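Local coordinates for protein imine reductase (Bacillus cereus, PDB 4D3F) that probably reduces imines to amines, taking hydride from NADPH bound at its N-terminal Rossmann domain, at residues S23-G28 against E79-S84; T48-T53 against I66-V71; D248-A253 against S293-S298. One frame throughout, in Å; residues are numbered along the deposited sequence.

In the fold
Contacts 1 and 2 belong to the parallel part of one mixed sheet: strands 23-27 and 46-50 are neighbours in it, the contact centres lie about 10 Å apart, and both reach the NADP. Contact 1 is wholly buried in the middle of that sheet and is held by main-chain bonds between mostly apolar strands. Contact 2, at the sheet's edge, is only partly buried; two backbone bonds give way to an aromatic contact and a solvent bridge. Contact 3 stands about 50 Å from contact 1, centre to centre, in the helical C-terminal domain, beside the second subunit. There no sheet is involved, and an aspartate carboxylate does much of the joining between two loop-to-helix junctions.

Contact 1: S23-G28 against E79-S84; sequences SVTVIG and ELVILS. With NAP (NADP nicotinamide-adenine-dinucleotide phosphate), chain C.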
# COMPACT_ATOMS: atom_id res chain seq x y z
N SER B 23 -15.70 -25.57 -29.12
CA SER B 23 -14.84 -25.11 -30.18
C SER B 23 -14.55 -23.63 -29.98
O SER B 23 -15.43 -22.84 -29.73
CB SER B 23 -15.57 -25.34 -31.50
OG SER B 23 -14.64 -25.44 -32.48
N VAL B 24 -13.27 -23.26 -30.02
CA VAL B 24 -12.91 -21.89 -29.67
C VAL B 24 -11.66 -21.47 -30.44
O VAL B 24 -10.85 -22.33 -30.77
CB VAL B 24 -12.72 -21.75 -28.12
CG1 VAL B 24 -11.48 -22.44 -27.62
CG2 VAL B 24 -12.70 -20.29 -27.72
N THR B 25 -11.53 -20.20 -30.72
CA THR B 25 -10.34 -19.64 -31.32
C THR B 25 -9.61 -18.80 -30.29
O THR B 25 -10.24 -18.01 -29.58
CB THR B 25 -10.69 -18.78 -32.49
OG1 THR B 25 -11.09 -19.61 -33.60
CG2 THR B 25 -9.41 -18.02 -32.97
N VAL B 26 -8.28 -18.93 -30.23
CA VAL B 26 -7.43 -18.04 -29.41
C VAL B 26 -6.47 -17.32 -30.34
O VAL B 26 -5.72 -17.98 -31.07
CB VAL B 26 -6.61 -18.82 -28.39
CG1 VAL B 26 -5.65 -17.86 -27.59
CG2 VAL B 26 -7.52 -19.55 -27.40
N ILE B 27 -6.47 -16.00 -30.29
CA ILE B 27 -5.59 -15.14 -31.05
C ILE B 27 -4.68 -14.43 -30.07
O ILE B 27 -5.15 -13.75 -29.15
CB ILE B 27 -6.41 -14.14 -31.81
CG1 ILE B 27 -7.15 -14.82 -32.95
CG2 ILE B 27 -5.49 -13.03 -32.38
CD1 ILE B 27 -7.99 -13.93 -33.78
N GLY B 28 -3.38 -14.67 -30.20
CA GLY B 28 -2.41 -14.09 -29.28
C GLY B 28 -1.87 -15.20 -28.41
O GLY B 28 -2.50 -15.71 -27.53
N GLU B 79 -17.29 -19.07 -33.82
CA GLU B 79 -18.03 -17.90 -33.33
C GLU B 79 -17.26 -17.19 -32.20
O GLU B 79 -17.22 -15.94 -32.17
CB GLU B 79 -19.39 -18.37 -32.78
CG GLU B 79 -20.27 -17.21 -32.32
CD GLU B 79 -21.60 -17.67 -31.75
OE1 GLU B 79 -21.63 -18.74 -31.14
OE2 GLU B 79 -22.59 -16.94 -31.88
N LEU B 80 -16.81 -17.96 -31.22
CA LEU B 80 -16.16 -17.38 -30.00
C LEU B 80 -14.65 -17.26 -30.25
O LEU B 80 -13.97 -18.26 -30.51
CB LEU B 80 -16.40 -18.24 -28.79
CG LEU B 80 -15.86 -17.68 -27.48
CD1 LEU B 80 -16.53 -16.36 -27.20
CD2 LEU B 80 -16.06 -18.69 -26.37
N VAL B 81 -14.13 -16.04 -30.10
CA VAL B 81 -12.74 -15.71 -30.34
C VAL B 81 -12.18 -15.06 -29.09
O VAL B 81 -12.75 -14.06 -28.66
CB VAL B 81 -12.63 -14.77 -31.54
CG1 VAL B 81 -11.18 -14.39 -31.75
CG2 VAL B 81 -13.21 -15.39 -32.80
N ILE B 82 -11.15 -15.64 -28.48
CA ILE B 82 -10.50 -15.06 -27.29
C ILE B 82 -9.21 -14.37 -27.74
O ILE B 82 -8.43 -14.96 -28.49
CB ILE B 82 -10.08 -16.09 -26.29
CG1 ILE B 82 -11.17 -17.10 -25.88
CG2 ILE B 82 -9.36 -15.47 -25.07
CD1 ILE B 82 -12.38 -16.62 -25.27
N LEU B 83 -9.07 -13.10 -27.35
CA LEU B 83 -7.88 -12.31 -27.69
C LEU B 83 -7.04 -12.13 -26.45
O LEU B 83 -7.53 -11.64 -25.44
CB LEU B 83 -8.21 -10.96 -28.32
CG LEU B 83 -8.99 -11.27 -29.61
CD1 LEU B 83 -10.46 -10.97 -29.38
CD2 LEU B 83 -8.57 -10.59 -30.84
N SER B 84 -5.76 -12.41 -26.55
CA SER B 84 -4.83 -12.13 -25.46
C SER B 84 -3.60 -11.43 -26.08
O SER B 84 -2.62 -12.04 -26.44
CB SER B 84 -4.46 -13.36 -24.76
OG SER B 84 -3.58 -13.11 -23.65
PA NAP C . 2.56 -10.36 -24.58
O1A NAP C . 4.05 -10.55 -24.68
O2A NAP C . 1.89 -9.06 -24.29
O5B NAP C . 2.09 -10.78 -26.06
C5B NAP C . 0.72 -10.90 -26.31
C4B NAP C . 0.47 -11.14 -27.77
O4B NAP C . 0.34 -9.89 -28.46
C3B NAP C . 1.48 -12.02 -28.46
O3B NAP C . 0.66 -12.86 -29.28
C2B NAP C . 2.13 -11.04 -29.42
O2B NAP C . 2.62 -11.58 -30.67
C1B NAP C . 0.99 -10.11 -29.68
N9A NAP C . 1.41 -8.83 -30.25
C8A NAP C . 2.09 -7.87 -29.60
N7A NAP C . 2.24 -6.85 -30.45
C5A NAP C . 1.70 -7.20 -31.62
C6A NAP C . 1.58 -6.61 -32.93
N6A NAP C . 2.09 -5.38 -33.05
N1A NAP C . 0.95 -7.22 -33.92
C2A NAP C . 0.42 -8.47 -33.74
N3A NAP C . 0.52 -9.12 -32.54
C4A NAP C . 1.11 -8.51 -31.48
O3 NAP C . 2.10 -11.54 -23.69
PN NAP C . 1.19 -11.81 -22.38
O1N NAP C . 2.07 -11.86 -21.21
O2N NAP C . 0.63 -13.19 -22.61
O5D NAP C . 0.15 -10.66 -22.29
C5D NAP C . -1.13 -10.52 -22.97
C4D NAP C . -2.07 -9.63 -22.19
O4D NAP C . -2.41 -10.24 -20.95
C3D NAP C . -1.41 -8.29 -21.80
O3D NAP C . -2.34 -7.25 -22.12
C2D NAP C . -1.01 -8.45 -20.34
O2D NAP C . -0.98 -7.21 -19.63
C1D NAP C . -2.21 -9.31 -19.88
N1N NAP C . -1.99 -9.95 -18.63
C2N NAP C . -0.81 -10.57 -18.43
C3N NAP C . -0.52 -11.18 -17.23
C7N NAP C . 0.82 -11.89 -17.14
O7N NAP C . 1.10 -12.29 -16.05
N7N NAP C . 1.54 -12.28 -18.20
C4N NAP C . -1.45 -11.17 -16.20
C5N NAP C . -2.70 -10.55 -16.41
C6N NAP C . -2.98 -9.94 -17.65
P2B NAP C . 4.04 -12.32 -30.70
O1X NAP C . 4.23 -12.43 -32.18
O2X NAP C . 5.02 -11.33 -29.97
O3X NAP C . 3.90 -13.62 -29.89
O HOH W 1 -17.29 -21.03 -31.00
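Thr25 O is gripped twice from strand 80-83: Ile82 N donates to it at 2.8 Å, almost straight at 176°, and Val81 CA brings a weaker C-H contact to the same oxygen at 3.5 Å. The pattern repeats two residues on, where Ile27 N reaches Ile82 O at 2.9 Å and Ile27 O in turn receives Ser84 N. At the other end the direct bonds stop with Thr25 N on Leu80 O, and a water takes over, donating to Ser23 O and accepting from Leu80 N.

This is the centre of a Rossmann fold. Strand 23-27 comes first in the chain yet lies between 46-50 and 80-83, all running parallel, and the glycine-rich turn that follows it, GxGxxG in pattern, begins at Gly28. With a phi of 109°, Gly28 has a backbone that calls for glycine, and its CA comes within 3.3 Å of NADP O3B. Ser84, just past the end of strand 80-83, brings its O near C4B of the same ribose.

Apolar groups fill both faces. A chi1 of 71° puts Val24 CG1 between the backbone N and the carbonyl carbon and leaves CG2 anti to the N, where it lies alongside Leu80 and also meets Ile82 CG1 at 4.0 Å; Phe40 of helix 31-43 packs on Val24 and Ile82. On the reverse face Ile27 extends CD1 at a slant to Val81 CG1, 3.8 Å away, while its CG2 branch touches Leu83. Thr25, on this face too, turns OG1 to Asn78 and the carbonyl of Ala74.

Contact 2: T48-T53 against I66-V71; sequences TVWNRT and IRVSTV. With NAP (NADP nicotinamide-adenine-dinucleotide phosphate), chain C.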
# COMPACT_ATOMS: atom_id res chain seq x y z
N THR B 48 -8.43 -23.57 -32.09
CA THR B 48 -7.81 -23.03 -33.28
C THR B 48 -6.98 -21.82 -32.78
O THR B 48 -7.50 -20.98 -32.03
CB THR B 48 -8.86 -22.62 -34.30
OG1 THR B 48 -9.46 -23.79 -34.84
CG2 THR B 48 -8.17 -21.91 -35.46
N VAL B 49 -5.74 -21.73 -33.18
CA VAL B 49 -4.85 -20.62 -32.72
C VAL B 49 -4.22 -19.89 -33.89
O VAL B 49 -3.98 -20.46 -34.99
CB VAL B 49 -3.72 -21.11 -31.79
CG1 VAL B 49 -4.32 -21.77 -30.57
CG2 VAL B 49 -2.75 -22.09 -32.48
N TRP B 50 -3.94 -18.59 -33.68
CA TRP B 50 -3.15 -17.80 -34.64
C TRP B 50 -2.26 -16.90 -33.75
O TRP B 50 -2.71 -16.42 -32.72
CB TRP B 50 -3.97 -16.94 -35.56
CG TRP B 50 -3.18 -16.10 -36.48
CD1 TRP B 50 -2.73 -16.44 -37.69
CD2 TRP B 50 -2.73 -14.76 -36.24
NE1 TRP B 50 -1.94 -15.42 -38.23
CE2 TRP B 50 -1.97 -14.37 -37.35
CE3 TRP B 50 -2.86 -13.87 -35.18
CZ2 TRP B 50 -1.34 -13.11 -37.45
CZ3 TRP B 50 -2.18 -12.64 -35.24
CH2 TRP B 50 -1.49 -12.26 -36.41
N ASN B 51 -1.06 -16.66 -34.24
CA ASN B 51 -0.14 -15.75 -33.64
C ASN B 51 0.73 -15.13 -34.71
O ASN B 51 1.03 -15.75 -35.71
CB ASN B 51 0.72 -16.49 -32.62
CG ASN B 51 1.48 -15.54 -31.69
OD1 ASN B 51 2.74 -15.60 -31.49
ND2 ASN B 51 0.74 -14.70 -31.11
N ARG B 52 1.09 -13.89 -34.53
CA ARG B 52 2.05 -13.23 -35.44
C ARG B 52 3.32 -14.07 -35.57
O ARG B 52 3.84 -14.28 -36.67
CB ARG B 52 2.35 -11.81 -34.89
CG ARG B 52 3.56 -11.13 -35.53
CD ARG B 52 3.74 -9.76 -34.94
NE ARG B 52 4.17 -9.82 -33.55
CZ ARG B 52 4.50 -8.74 -32.84
NH1 ARG B 52 4.59 -7.60 -33.48
NH2 ARG B 52 4.86 -8.86 -31.58
N THR B 53 3.84 -14.53 -34.46
CA THR B 53 5.02 -15.33 -34.42
C THR B 53 4.52 -16.79 -34.37
O THR B 53 4.25 -17.36 -33.30
CB THR B 53 5.93 -14.99 -33.24
OG1 THR B 53 6.26 -13.55 -33.27
CG2 THR B 53 7.15 -15.87 -33.22
N ILE B 66 -4.92 -26.51 -33.38
CA ILE B 66 -4.93 -26.32 -34.82
C ILE B 66 -4.40 -24.93 -35.08
O ILE B 66 -5.09 -23.93 -34.83
CB ILE B 66 -6.33 -26.37 -35.34
CG1 ILE B 66 -6.95 -27.79 -35.00
CG2 ILE B 66 -6.47 -26.09 -36.80
CD1 ILE B 66 -6.25 -28.91 -35.67
N ARG B 67 -3.23 -24.87 -35.67
CA ARG B 67 -2.68 -23.58 -36.09
C ARG B 67 -3.14 -23.22 -37.48
O ARG B 67 -2.96 -24.01 -38.47
CB ARG B 67 -1.14 -23.63 -36.00
CG ARG B 67 -0.44 -22.39 -36.57
CD ARG B 67 1.08 -22.36 -36.37
NE ARG B 67 1.68 -23.66 -36.68
CZ ARG B 67 2.72 -24.18 -36.04
NH1 ARG B 67 3.37 -23.53 -35.07
NH2 ARG B 67 3.15 -25.39 -36.36
N VAL B 68 -3.65 -22.01 -37.64
CA VAL B 68 -4.02 -21.54 -38.90
C VAL B 68 -2.96 -20.50 -39.36
O VAL B 68 -2.25 -19.93 -38.55
CB VAL B 68 -5.40 -20.95 -38.98
CG1 VAL B 68 -6.41 -22.06 -38.73
CG2 VAL B 68 -5.63 -19.77 -38.04
N SER B 69 -2.92 -20.20 -40.64
CA SER B 69 -1.85 -19.30 -41.13
C SER B 69 -2.24 -17.78 -41.06
O SER B 69 -1.38 -16.93 -40.79
CB SER B 69 -1.34 -19.79 -42.50
OG SER B 69 -2.16 -19.24 -43.43
N THR B 70 -3.51 -17.43 -41.23
CA THR B 70 -3.94 -16.07 -41.23
C THR B 70 -5.01 -15.75 -40.15
O THR B 70 -5.80 -16.60 -39.70
CB THR B 70 -4.52 -15.64 -42.59
OG1 THR B 70 -5.81 -16.26 -42.81
CG2 THR B 70 -3.54 -15.93 -43.70
N VAL B 71 -5.09 -14.46 -39.81
CA VAL B 71 -6.13 -14.00 -38.91
C VAL B 71 -7.52 -14.26 -39.47
O VAL B 71 -8.47 -14.61 -38.73
CB VAL B 71 -6.02 -12.47 -38.62
CG1 VAL B 71 -7.15 -12.08 -37.68
CG2 VAL B 71 -4.71 -12.16 -37.94
PA NAP C . 2.56 -10.36 -24.58
O1A NAP C . 4.05 -10.55 -24.68
O2A NAP C . 1.89 -9.06 -24.29
O5B NAP C . 2.09 -10.78 -26.06
C5B NAP C . 0.72 -10.90 -26.31
C4B NAP C . 0.47 -11.14 -27.77
O4B NAP C . 0.34 -9.89 -28.46
C3B NAP C . 1.48 -12.02 -28.46
O3B NAP C . 0.66 -12.86 -29.28
C2B NAP C . 2.13 -11.04 -29.42
O2B NAP C . 2.62 -11.58 -30.67
C1B NAP C . 0.99 -10.11 -29.68
N9A NAP C . 1.41 -8.83 -30.25
C8A NAP C . 2.09 -7.87 -29.60
N7A NAP C . 2.24 -6.85 -30.45
C5A NAP C . 1.70 -7.20 -31.62
C6A NAP C . 1.58 -6.61 -32.93
N6A NAP C . 2.09 -5.38 -33.05
N1A NAP C . 0.95 -7.22 -33.92
C2A NAP C . 0.42 -8.47 -33.74
N3A NAP C . 0.52 -9.12 -32.54
C4A NAP C . 1.11 -8.51 -31.48
O3 NAP C . 2.10 -11.54 -23.69
PN NAP C . 1.19 -11.81 -22.38
O1N NAP C . 2.07 -11.86 -21.21
O2N NAP C . 0.63 -13.19 -22.61
O5D NAP C . 0.15 -10.66 -22.29
C5D NAP C . -1.13 -10.52 -22.97
C4D NAP C . -2.07 -9.63 -22.19
O4D NAP C . -2.41 -10.24 -20.95
C3D NAP C . -1.41 -8.29 -21.80
O3D NAP C . -2.34 -7.25 -22.12
C2D NAP C . -1.01 -8.45 -20.34
O2D NAP C . -0.98 -7.21 -19.63
C1D NAP C . -2.21 -9.31 -19.88
N1N NAP C . -1.99 -9.95 -18.63
C2N NAP C . -0.81 -10.57 -18.43
C3N NAP C . -0.52 -11.18 -17.23
C7N NAP C . 0.82 -11.89 -17.14
O7N NAP C . 1.10 -12.29 -16.05
N7N NAP C . 1.54 -12.28 -18.20
C4N NAP C . -1.45 -11.17 -16.20
C5N NAP C . -2.70 -10.55 -16.41
C6N NAP C . -2.98 -9.94 -17.65
P2B NAP C . 4.04 -12.32 -30.70
O1X NAP C . 4.23 -12.43 -32.18
O2X NAP C . 5.02 -11.33 -29.97
O3X NAP C . 3.90 -13.62 -29.89
O HOH W 2 -0.18 -18.60 -36.49
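Ile66 O takes Val49 N at 2.8 Å, and the CA of Thr48 leans on the same oxygen, which starts the parallel pairing of strand 66-67 with 46-50. Arg67 follows with CB against Val49 CG2; its guanidinium turns away to a salt bridge with Asp58 and to Ser54 O. Val68 N closes the second backbone bond, 3.1 Å to Val49 O. Its branches divide the work: CG1 meets Thr48 CG2 at 3.7 Å, the side chains crossing at about a right angle, and CG2 turns to Trp50 CB. Beyond this the strands part, and a water that accepts from Asn51 N and donates to Val68 O spans the gap.

Ser69 O lies at the edge of the Trp50 indole, near its plane, and takes a weak bond from NE1, 3.0 Å long and bent to 134°. Thr70 is the N-cap of helix 71-77, and its carbonyl carbon sits by CD1 of the indole. Val71, opening the helix, sets CG2 squarely over the six-membered ring, 3.4 Å from the centroid and 5° off the normal: a close CH-pi contact. Trp50 presents the ring there because its CG is anti to the backbone N, chi1 177°.

The opposite indole face carries Arg52 N. Arg52 itself lays its guanidinium over the adenine and bonds the 2'-phosphate through NE to O1X at 2.9 Å and NH2 to O2X at 3.0 Å. Thr53 OG1 adds a 2.6 Å bond to O1X. A positive group and a hydroxyl placed on that phosphate just after the second strand are consistent with a preference for NADPH over NADH.

Contact 3: D248-A253 against S293-S298; sequences DVDRLA and SDSFTS
Asp250 points its carboxylate at the turn 295-296 and uses both oxygens there, each through its syn lone pair. OD1 accepts from Ser295 OG at 2.7 Å, and OD2 accepts from Phe296 N at 2.9 Å, a nearly straight bond of 171°. OD2 also lies at the edge of the Phe296 ring, 3.3 Å from CD1, with carboxylate and ring planes 68° apart. A chi1 of 77° places Asp250 CG between its own N and carbonyl carbon, which swings the group across to these donors.

Next door, Leu252 N bonds Asp294 O at 2.8 Å, and Arg251 CA touches that oxygen as well. Arg251 is the N-cap of helix 252-268, so the partner loop is tied to the helix at its very start. Leu252 CD1 then packs at 3.8 Å on Phe296 CA, the two side chains roughly perpendicular.

Behind the first shell, Ser295 OG doubles as acceptor for Thr297 N at 3.2 Å, forming an ST turn. Ser295 O takes both N and OG of Ser298, which shapes the 3-10 segment. Further out, Tyr236 of helix 215-242 hydrogen-bonds Asp250 OD1 and sets its ring edge-to-face with Phe296. Trp195 of the second subunit makes another edge-to-face pair with Phe296, so this corner of the helical C-terminal domain reaches the dimer interface.

With Ser295, Phe296 and Tyr236 all bonded to it, the Asp250 carboxylate is probably ionised, and its charge next to the amide that opens the 3-10 segment would probably favour that start.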
# COMPACT_ATOMS: atom_id res chain seq x y z
N ASP B 248 -13.69 13.94 13.21
CA ASP B 248 -13.99 13.36 14.54
C ASP B 248 -13.03 12.31 15.02
O ASP B 248 -12.85 12.14 16.23
CB ASP B 248 -15.45 12.87 14.61
CG ASP B 248 -15.77 11.74 13.60
OD1 ASP B 248 -15.13 11.65 12.52
OD2 ASP B 248 -16.65 10.92 13.91
N VAL B 249 -12.40 11.53 14.12
CA VAL B 249 -11.46 10.51 14.60
C VAL B 249 -10.04 10.78 14.14
O VAL B 249 -9.17 10.15 14.57
CB VAL B 249 -11.87 9.07 14.22
CG1 VAL B 249 -13.20 8.71 14.88
CG2 VAL B 249 -12.00 8.92 12.70
N ASP B 250 -9.85 11.69 13.20
CA ASP B 250 -8.48 12.04 12.74
C ASP B 250 -8.59 13.39 12.12
O ASP B 250 -9.63 13.71 11.55
CB ASP B 250 -7.96 11.01 11.68
CG ASP B 250 -8.57 11.23 10.31
OD1 ASP B 250 -9.73 10.77 10.00
OD2 ASP B 250 -7.88 11.87 9.52
N ARG B 251 -7.49 14.15 12.12
CA ARG B 251 -7.43 15.41 11.44
C ARG B 251 -6.21 15.51 10.52
O ARG B 251 -5.16 14.99 10.84
CB ARG B 251 -7.29 16.54 12.49
CG ARG B 251 -8.52 16.53 13.43
CD ARG B 251 -8.67 17.84 14.24
NE ARG B 251 -7.32 18.21 14.71
CZ ARG B 251 -6.45 19.14 14.21
NH1 ARG B 251 -6.72 20.07 13.21
NH2 ARG B 251 -5.22 19.16 14.76
N LEU B 252 -6.41 16.17 9.41
CA LEU B 252 -5.42 16.30 8.35
C LEU B 252 -4.16 16.91 8.87
O LEU B 252 -3.07 16.48 8.53
CB LEU B 252 -5.97 17.07 7.19
CG LEU B 252 -5.10 17.26 6.00
CD1 LEU B 252 -4.94 15.89 5.34
CD2 LEU B 252 -5.63 18.22 4.96
N ALA B 253 -4.28 17.93 9.72
CA ALA B 253 -3.08 18.57 10.25
C ALA B 253 -2.16 17.58 10.98
O ALA B 253 -0.92 17.73 10.88
CB ALA B 253 -3.46 19.73 11.19
N SER B 293 -8.77 20.71 9.67
CA SER B 293 -9.56 20.09 10.69
C SER B 293 -10.48 18.98 10.25
O SER B 293 -11.12 18.37 11.11
CB SER B 293 -10.43 21.16 11.43
OG SER B 293 -9.54 22.11 11.96
N ASP B 294 -10.47 18.67 8.95
CA ASP B 294 -11.19 17.50 8.41
C ASP B 294 -10.36 16.19 8.44
O ASP B 294 -9.15 16.17 8.67
CB ASP B 294 -11.54 17.79 6.97
CG ASP B 294 -12.51 18.97 6.85
OD1 ASP B 294 -13.23 19.22 7.82
OD2 ASP B 294 -12.53 19.66 5.85
N SER B 295 -11.02 15.08 8.21
CA SER B 295 -10.32 13.82 8.08
C SER B 295 -9.33 13.91 6.91
O SER B 295 -9.55 14.66 5.91
CB SER B 295 -11.34 12.70 7.77
OG SER B 295 -10.74 11.42 7.57
N PHE B 296 -8.28 13.11 6.98
CA PHE B 296 -7.39 12.97 5.83
C PHE B 296 -8.07 12.43 4.58
O PHE B 296 -7.51 12.61 3.50
CB PHE B 296 -6.14 12.15 6.16
CG PHE B 296 -6.32 10.66 6.04
CD1 PHE B 296 -6.88 9.92 7.06
CD2 PHE B 296 -5.92 10.02 4.87
CE1 PHE B 296 -7.06 8.58 6.94
CE2 PHE B 296 -6.09 8.66 4.74
CZ PHE B 296 -6.64 7.92 5.78
N THR B 297 -9.26 11.81 4.72
CA THR B 297 -10.07 11.41 3.53
C THR B 297 -10.46 12.53 2.65
O THR B 297 -10.74 12.34 1.44
CB THR B 297 -11.31 10.55 3.93
OG1 THR B 297 -12.19 11.30 4.77
CG2 THR B 297 -10.92 9.35 4.61
N SER B 298 -10.41 13.77 3.18
CA SER B 298 -10.64 14.94 2.41
C SER B 298 -9.66 15.12 1.25
O SER B 298 -10.00 15.85 0.29
CB SER B 298 -10.63 16.21 3.31
OG SER B 298 -9.35 16.43 3.85